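Local coordinates for protein francisella virulence factor (Francisella novicida, PDB 5EVF) that is a virulence protein of Francisella whose molecular function is unknown, a small single-chain domain with one helix packed on a beta sheet, at residues E5-Y10 with R45-V50; K62-A67 with V96-Y101. All blocks are in the same frame, centred on the assembly; numbering follows the deposited sequence.

Contact 1 (E5-Y10 with R45-V50)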
ATOM      1  N   GLU A   5      14.375  -0.136   3.676  1.00 23.76           N
ATOM      2  CA  GLU A   5      13.479   1.009   3.710  1.00 23.94           C
ATOM      3  C   GLU A   5      12.221   0.733   2.903  1.00 20.06           C
ATOM      4  O   GLU A   5      12.288   0.217   1.784  1.00 23.89           O
ATOM      5  CB  GLU A   5      14.204   2.236   3.157  1.00 29.68           C
ATOM      6  CG  GLU A   5      13.365   3.504   3.160  1.00 35.58           C
ATOM      7  CD  GLU A   5      14.127   4.688   2.588  1.00 45.88           C
ATOM      8  OE1 GLU A   5      15.093   4.459   1.828  1.00 47.99           O
ATOM      9  OE2 GLU A   5      13.773   5.844   2.915  1.00 48.29           O
ATOM     10  N   THR A   6      11.067   1.066   3.474  1.00 18.37           N
ATOM     11  CA  THR A   6       9.795   1.011   2.767  1.00 16.25           C
ATOM     12  C   THR A   6       9.362   2.438   2.445  1.00 26.04           C
ATOM     13  O   THR A   6       9.105   3.228   3.356  1.00 27.33           O
ATOM     14  CB  THR A   6       8.730   0.291   3.593  1.00 16.13           C
ATOM     15  OG1 THR A   6       9.170  -1.051   3.841  1.00 16.20           O
ATOM     16  CG2 THR A   6       7.391   0.261   2.838  1.00 21.15           C
ATOM     17  N   LYS A   7       9.293   2.758   1.156  1.00 20.86           N
ATOM     18  CA  LYS A   7       8.903   4.077   0.663  1.00 20.58           C
ATOM     19  C   LYS A   7       7.408   4.079   0.383  1.00 14.00           C
ATOM     20  O   LYS A   7       6.839   3.058   0.016  1.00 14.06           O
ATOM     21  CB  LYS A   7       9.646   4.406  -0.637  1.00 21.34           C
ATOM     22  CG  LYS A   7      11.159   4.510  -0.516  1.00 35.97           C
ATOM     23  CD  LYS A   7      11.826   3.963  -1.767  1.00 44.86           C
ATOM     24  CE  LYS A   7      11.609   2.452  -1.878  1.00 48.71           C
ATOM     25  NZ  LYS A   7      12.468   1.631  -0.962  1.00 46.40           N
ATOM     26  N   GLY A   8       6.767   5.220   0.549  1.00 15.15           N
ATOM     27  CA  GLY A   8       5.350   5.302   0.225  1.00 13.11           C
ATOM     28  C   GLY A   8       4.968   6.652  -0.330  1.00 14.74           C
ATOM     29  O   GLY A   8       5.556   7.679   0.024  1.00 13.83           O
ATOM     30  N   VAL A   9       3.952   6.656  -1.207  1.00 12.27           N
ATOM     31  CA  VAL A   9       3.385   7.889  -1.740  1.00 12.49           C
ATOM     32  C   VAL A   9       1.870   7.769  -1.678  1.00 12.49           C
ATOM     33  O   VAL A   9       1.310   6.676  -1.771  1.00 11.99           O
ATOM     34  CB  VAL A   9       3.849   8.188  -3.187  1.00 12.95           C
ATOM     35  CG1 VAL A   9       5.353   8.438  -3.252  1.00 20.71           C
ATOM     36  CG2 VAL A   9       3.461   7.074  -4.127  1.00 14.25           C
ATOM     37  N   TYR A  10       1.208   8.904  -1.475  1.00 12.04           N
ATOM     38  CA  TYR A  10      -0.245   8.965  -1.534  1.00 11.64           C
ATOM     39  C   TYR A  10      -0.623   9.870  -2.694  1.00 12.10           C
ATOM     40  O   TYR A  10      -0.103  10.985  -2.807  1.00 12.91           O
ATOM     41  CB  TYR A  10      -0.851   9.491  -0.235  1.00 17.26           C
ATOM     42  CG  TYR A  10      -2.343   9.580  -0.333  1.00 15.72           C
ATOM     43  CD1 TYR A  10      -3.115   8.436  -0.287  1.00 18.52           C
ATOM     44  CD2 TYR A  10      -2.981  10.798  -0.499  1.00 19.17           C
ATOM     45  CE1 TYR A  10      -4.481   8.499  -0.392  1.00 24.40           C
ATOM     46  CE2 TYR A  10      -4.353  10.869  -0.599  1.00 24.70           C
ATOM     47  CZ  TYR A  10      -5.091   9.709  -0.558  1.00 23.32           C
ATOM     48  OH  TYR A  10      -6.467   9.746  -0.660  1.00 36.64           O
ATOM     49  N   ARG A  45       0.743   3.928  -2.688  1.00 10.24           N
ATOM     50  CA  ARG A  45       1.701   3.009  -3.283  1.00 11.23           C
ATOM     51  C   ARG A  45       2.902   2.928  -2.363  1.00 10.63           C
ATOM     52  O   ARG A  45       3.463   3.959  -1.983  1.00 13.01           O
ATOM     53  CB  ARG A  45       2.122   3.449  -4.689  1.00 14.94           C
ATOM     54  CG  ARG A  45       0.964   3.588  -5.673  1.00 13.10           C
ATOM     55  CD  ARG A  45       1.473   3.890  -7.066  1.00 20.50           C
ATOM     56  NE  ARG A  45       0.374   4.099  -8.007  1.00 14.92           N
ATOM     57  CZ  ARG A  45       0.550   4.378  -9.294  1.00 17.53           C
ATOM     58  NH1 ARG A  45       1.774   4.468  -9.798  1.00 18.74           N
ATOM     59  NH2 ARG A  45      -0.503   4.560 -10.083  1.00 17.98           N
ATOM     60  N   THR A  46       3.281   1.711  -1.978  1.00 10.62           N
ATOM     61  CA  THR A  46       4.476   1.537  -1.164  1.00 11.27           C
ATOM     62  C   THR A  46       5.393   0.515  -1.819  1.00 13.07           C
ATOM     63  O   THR A  46       4.973  -0.280  -2.660  1.00 13.34           O
ATOM     64  CB  THR A  46       4.140   1.096   0.268  1.00 12.49           C
ATOM     65  OG1 THR A  46       3.319  -0.075   0.232  1.00 12.58           O
ATOM     66  CG2 THR A  46       3.379   2.179   0.982  1.00 14.90           C
ATOM     67  N   SER A  47       6.662   0.543  -1.425  1.00 12.67           N
ATOM     68  CA  SER A  47       7.581  -0.421  -2.004  1.00 13.37           C
ATOM     69  C   SER A  47       8.776  -0.606  -1.082  1.00 17.55           C
ATOM     70  O   SER A  47       9.183   0.314  -0.376  1.00 16.51           O
ATOM     71  CB  SER A  47       8.039   0.021  -3.391  1.00 20.95           C
ATOM     72  OG  SER A  47       8.851   1.161  -3.299  1.00 29.12           O
ATOM     73  N   THR A  48       9.327  -1.816  -1.107  1.00 15.03           N
ATOM     74  CA  THR A  48      10.485  -2.194  -0.306  1.00 16.32           C
ATOM     75  C   THR A  48      11.415  -3.017  -1.183  1.00 17.51           C
ATOM     76  O   THR A  48      10.956  -3.892  -1.915  1.00 16.95           O
ATOM     77  CB  THR A  48      10.067  -3.030   0.909  1.00 16.16           C
ATOM     78  OG1 THR A  48       9.013  -2.364   1.611  1.00 16.91           O
ATOM     79  CG2 THR A  48      11.269  -3.300   1.842  1.00 17.72           C
ATOM     80  N   HIS A  49      12.718  -2.745  -1.121  1.00 18.89           N
ATOM     81  CA  HIS A  49      13.656  -3.558  -1.884  1.00 20.17           C
ATOM     82  C   HIS A  49      13.755  -4.956  -1.297  1.00 20.60           C
ATOM     83  O   HIS A  49      13.566  -5.165  -0.096  1.00 20.81           O
ATOM     84  CB  HIS A  49      15.046  -2.916  -1.929  1.00 27.54           C
ATOM     85  CG  HIS A  49      15.159  -1.814  -2.932  1.00 39.73           C
ATOM     86  ND1 HIS A  49      15.126  -0.481  -2.581  1.00 43.91           N
ATOM     87  CD2 HIS A  49      15.276  -1.846  -4.281  1.00 44.25           C
ATOM     88  CE1 HIS A  49      15.232   0.260  -3.669  1.00 46.67           C
ATOM     89  NE2 HIS A  49      15.325  -0.544  -4.714  1.00 45.43           N
ATOM     90  N   VAL A  50      14.060  -5.918  -2.169  1.00 23.14           N
ATOM     91  CA  VAL A  50      14.047  -7.328  -1.786  1.00 22.93           C
ATOM     92  C   VAL A  50      15.263  -7.676  -0.941  1.00 24.20           C
ATOM     93  O   VAL A  50      15.145  -8.329   0.106  1.00 30.86           O
ATOM     94  CB  VAL A  50      13.968  -8.210  -3.043  1.00 23.60           C
ATOM     95  CG1 VAL A  50      14.277  -9.667  -2.699  1.00 23.95           C
ATOM     96  CG2 VAL A  50      12.594  -8.069  -3.693  1.00 20.17           C
TER
HETATM   97  O   HOH W   1      14.180  -0.622   0.027  1.00 27.26           O
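Glu5 meets the end of the other strand through a water: its carbonyl O accepts a bond from water 1 at 2.7 Å, and the same water accepts the backbone N-H of His49 and is bonded to ND1 of the His49 ring. The water carries the link between the strands past the last direct backbone bonds, those of Lys7 with Ser47. Thr6 OG1 donates to Thr48 OG1 over 2.6 Å. Thr6 OG1 stands beside its own backbone N (chi1 -61°) and Thr48 OG1 does likewise, which brings the two hydroxyls together on the face under helix 56-73. A threonine suits each place, since its methyl packs while its hydroxyl bonds, and both hydroxyls have a further partner on the helix, Lys62 for Thr6 and Asn63 for Thr48.

At Lys7 the backbone forms a hydrogen-bonded pair with Ser47, N to Ser47 O and O to Ser47 N both 2.9 Å. These bonds belong to an antiparallel ladder in which strand 6-12, at the edge of the five-stranded sheet, lies along strand 42-49. The Lys7 chain, on the face away from the helix, bends at three successive torsions until CE lies 3.4 Å from Ser47 OG and NZ turns back to Glu5 O, which it approaches from above the carbonyl plane at 3.1 Å. Gly8 faces Thr46 in a non-hydrogen-bonded pair with the CA atoms 4.1 Å apart; having no side chain, it lets Thr46 CG2 lie 3.8 Å from its CA. Val9 and Arg45 form the next hydrogen-bonded pair, and Val9 CG2 packs against the CB of Arg45.

Contact 2 (K62-A67 with V96-Y101)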
ATOM      1  N   LYS A  62       5.028  -5.769   5.191  1.00 13.91           N
ATOM      2  CA  LYS A  62       5.755  -4.530   5.444  1.00 14.18           C
ATOM      3  C   LYS A  62       5.183  -3.402   4.598  1.00 13.18           C
ATOM      4  O   LYS A  62       4.937  -2.296   5.094  1.00 14.02           O
ATOM      5  CB  LYS A  62       7.236  -4.743   5.121  1.00 17.97           C
ATOM      6  CG  LYS A  62       8.144  -3.531   5.330  1.00 21.59           C
ATOM      7  CD  LYS A  62       8.926  -3.628   6.628  1.00 19.69           C
ATOM      8  CE  LYS A  62       9.621  -2.312   6.967  1.00 21.73           C
ATOM      9  NZ  LYS A  62      10.698  -1.932   5.993  1.00 21.68           N
ATOM     10  N   ASN A  63       4.971  -3.671   3.308  1.00 12.61           N
ATOM     11  CA  ASN A  63       4.332  -2.685   2.439  1.00 11.80           C
ATOM     12  C   ASN A  63       2.945  -2.312   2.945  1.00 11.16           C
ATOM     13  O   ASN A  63       2.545  -1.136   2.908  1.00 10.86           O
ATOM     14  CB  ASN A  63       4.239  -3.212   1.004  1.00 11.49           C
ATOM     15  CG  ASN A  63       5.572  -3.235   0.303  1.00 12.22           C
ATOM     16  OD1 ASN A  63       6.451  -2.446   0.637  1.00 13.53           O
ATOM     17  ND2 ASN A  63       5.697  -4.052  -0.748  1.00 16.63           N
ATOM     18  N   LEU A  64       2.190  -3.300   3.416  1.00 11.11           N
ATOM     19  CA  LEU A  64       0.811  -3.035   3.819  1.00 10.70           C
ATOM     20  C   LEU A  64       0.759  -2.165   5.069  1.00 11.05           C
ATOM     21  O   LEU A  64      -0.070  -1.251   5.157  1.00 10.78           O
ATOM     22  CB  LEU A  64       0.066  -4.358   4.050  1.00 10.84           C
ATOM     23  CG  LEU A  64      -1.355  -4.234   4.608  1.00 10.75           C
ATOM     24  CD1 LEU A  64      -2.239  -3.420   3.664  1.00 12.88           C
ATOM     25  CD2 LEU A  64      -1.930  -5.630   4.852  1.00 11.90           C
ATOM     26  N   LYS A  65       1.620  -2.435   6.054  1.00 11.87           N
ATOM     27  CA  LYS A  65       1.567  -1.630   7.272  1.00 12.39           C
ATOM     28  C   LYS A  65       1.907  -0.175   6.984  1.00 14.87           C
ATOM     29  O   LYS A  65       1.279   0.732   7.545  1.00 13.19           O
ATOM     30  CB  LYS A  65       2.477  -2.213   8.356  1.00 13.49           C
ATOM     31  CG  LYS A  65       1.959  -3.586   8.794  1.00 19.09           C
ATOM     32  CD  LYS A  65       1.615  -3.643  10.275  1.00 38.01           C
ATOM     33  CE  LYS A  65       0.494  -4.672  10.520  1.00 42.81           C
ATOM     34  NZ  LYS A  65      -0.164  -4.540  11.849  1.00 40.46           N
ATOM     35  N   GLU A  66       2.875   0.072   6.095  1.00 12.27           N
ATOM     36  CA  GLU A  66       3.156   1.455   5.714  1.00 12.31           C
ATOM     37  C   GLU A  66       1.982   2.054   4.945  1.00 11.48           C
ATOM     38  O   GLU A  66       1.637   3.227   5.131  1.00 11.83           O
ATOM     39  CB  GLU A  66       4.454   1.527   4.898  1.00 12.70           C
ATOM     40  CG  GLU A  66       4.906   2.943   4.552  1.00 13.44           C
ATOM     41  CD  GLU A  66       5.188   3.790   5.780  1.00 18.90           C
ATOM     42  OE1 GLU A  66       5.575   3.226   6.822  1.00 18.65           O
ATOM     43  OE2 GLU A  66       5.010   5.034   5.705  1.00 21.67           O
ATOM     44  N   ALA A  67       1.342   1.260   4.090  1.00 10.81           N
ATOM     45  CA  ALA A  67       0.226   1.793   3.309  1.00 10.24           C
ATOM     46  C   ALA A  67      -0.943   2.171   4.208  1.00 10.61           C
ATOM     47  O   ALA A  67      -1.623   3.178   3.961  1.00 10.83           O
ATOM     48  CB  ALA A  67      -0.201   0.778   2.252  1.00 11.62           C
ATOM     49  N   VAL A  96       9.496  -5.178  -4.101  1.00 16.27           N
ATOM     50  CA  VAL A  96       8.123  -5.636  -3.959  1.00 14.68           C
ATOM     51  C   VAL A  96       7.279  -4.404  -3.703  1.00 13.64           C
ATOM     52  O   VAL A  96       7.653  -3.555  -2.889  1.00 13.71           O
ATOM     53  CB  VAL A  96       7.990  -6.642  -2.806  1.00 18.80           C
ATOM     54  CG1 VAL A  96       6.529  -6.971  -2.560  1.00 21.22           C
ATOM     55  CG2 VAL A  96       8.781  -7.897  -3.123  1.00 23.53           C
ATOM     56  N   GLN A  97       6.170  -4.276  -4.422  1.00 12.87           N
ATOM     57  CA  GLN A  97       5.374  -3.067  -4.352  1.00 13.87           C
ATOM     58  C   GLN A  97       3.973  -3.404  -3.877  1.00 13.62           C
ATOM     59  O   GLN A  97       3.568  -4.566  -3.824  1.00 16.25           O
ATOM     60  CB  GLN A  97       5.349  -2.367  -5.711  1.00 16.18           C
ATOM     61  CG  GLN A  97       6.753  -2.042  -6.181  1.00 26.15           C
ATOM     62  CD  GLN A  97       6.796  -1.116  -7.375  1.00 45.43           C
ATOM     63  OE1 GLN A  97       5.809  -0.964  -8.096  1.00 52.42           O
ATOM     64  NE2 GLN A  97       7.951  -0.491  -7.597  1.00 50.30           N
ATOM     65  N   LEU A  98       3.248  -2.368  -3.487  1.00 10.68           N
ATOM     66  CA  LEU A  98       1.848  -2.507  -3.132  1.00 10.06           C
ATOM     67  C   LEU A  98       1.099  -1.365  -3.791  1.00 11.56           C
ATOM     68  O   LEU A  98       1.580  -0.227  -3.789  1.00 11.91           O
ATOM     69  CB  LEU A  98       1.653  -2.469  -1.603  1.00 10.77           C
ATOM     70  CG  LEU A  98       0.230  -2.435  -1.062  1.00 10.84           C
ATOM     71  CD1 LEU A  98       0.224  -3.032   0.329  1.00 11.31           C
ATOM     72  CD2 LEU A  98      -0.290  -1.012  -0.993  1.00  9.26           C
ATOM     73  N   ARG A  99      -0.074  -1.674  -4.340  1.00  9.90           N
ATOM     74  CA  ARG A  99      -1.011  -0.677  -4.854  1.00 10.65           C
ATOM     75  C   ARG A  99      -2.264  -0.750  -4.003  1.00 11.21           C
ATOM     76  O   ARG A  99      -2.852  -1.829  -3.862  1.00 11.49           O
ATOM     77  CB  ARG A  99      -1.338  -0.951  -6.322  1.00 11.53           C
ATOM     78  CG  ARG A  99      -2.443  -0.070  -6.918  1.00 22.73           C
ATOM     79  CD  ARG A  99      -1.888   1.292  -7.273  1.00 27.08           C
ATOM     80  NE  ARG A  99      -0.882   1.207  -8.320  1.00 26.24           N
ATOM     81  CZ  ARG A  99      -1.143   1.324  -9.625  1.00 30.67           C
ATOM     82  NH1 ARG A  99      -2.384   1.563 -10.065  1.00 26.89           N
ATOM     83  NH2 ARG A  99      -0.154   1.222 -10.514  1.00 27.09           N
ATOM     84  N   GLY A 100      -2.647   0.369  -3.415  1.00 10.60           N
ATOM     85  CA  GLY A 100      -3.832   0.421  -2.575  1.00 11.57           C
ATOM     86  C   GLY A 100      -4.738   1.533  -3.055  1.00 11.23           C
ATOM     87  O   GLY A 100      -4.270   2.539  -3.589  1.00 15.26           O
ATOM     88  N   TYR A 101      -6.038   1.297  -2.951  1.00 10.19           N
ATOM     89  CA  TYR A 101      -7.033   2.325  -3.232  1.00 11.03           C
ATOM     90  C   TYR A 101      -7.696   2.698  -1.922  1.00 11.81           C
ATOM     91  O   TYR A 101      -8.092   1.812  -1.156  1.00 12.18           O
ATOM     92  CB  TYR A 101      -8.050   1.841  -4.259  1.00 11.01           C
ATOM     93  CG  TYR A 101      -7.385   1.690  -5.608  1.00 15.05           C
ATOM     94  CD1 TYR A 101      -7.454   2.715  -6.532  1.00 17.28           C
ATOM     95  CD2 TYR A 101      -6.653   0.555  -5.931  1.00 16.05           C
ATOM     96  CE1 TYR A 101      -6.843   2.623  -7.744  1.00 24.11           C
ATOM     97  CE2 TYR A 101      -6.016   0.455  -7.167  1.00 18.19           C
ATOM     98  CZ  TYR A 101      -6.134   1.495  -8.066  1.00 23.63           C
ATOM     99  OH  TYR A 101      -5.527   1.450  -9.306  1.00 24.75           O
TER
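Asn63 reaches from the helix to the strand with its amide, and both ends of that amide are held. ND2 donates to Val96 O over 2.9 Å at an N-H...O angle of 155°, coming from well above the carbonyl plane, while OD1 accepts from Thr48 OG1 on the neighbouring strand. These two bonds fix the rotation of the amide and pair its polar atoms within a buried layer, a task suited to asparagine, which carries a donor and an acceptor on a short stem. With CG beside the backbone N (chi1 -73°), the amide is directed at Val96, whose CG1 lies 3.5 Å from ND2. Helix 56-73 here rests on one face of the sheet, a helix-on-sheet packing in which the helix segment runs at 39° to strand 96-101 with their axes 8.3 Å apart. Leu98 is the main apolar side chain between them. Its CB meets Asn63 CB at 3.7 Å, and its two methyls diverge: CD1 touches the backbone of Leu64 at CA, 3.5 Å away, and CD2 lies 3.7 Å from Ala67 CB. Alanine, one turn after Asn63, lets the helix approach this leucine closely. Leu64 also packs against Tyr81 of the adjoining strand, as does Leu98.

In the fold
The two contacts adjoin, with centres about 7 Å apart, and meet on the helix-facing side of the sheet. Contact 1 pairs edge strand 6-12 with strand 42-49; contact 2 packs helix 56-73, which follows 42-49 in the chain, on the next strand, 95-103. Polar bonds join them: Thr48 OG1 and Asn63 OD1 are 2.7 Å apart and Thr6 OG1 and Lys62 NZ 2.8 Å, both probable hydrogen bonds, and Thr6 CG2 packs 3.6 Å from Asn63 OD1. The helix thus spans four adjacent strands, 6-12, 42-49, 95-103 and 78-84, and the Cys60–Cys83 disulfide ties it covalently to the last. With the function unknown, neither contact can be assigned to an active site.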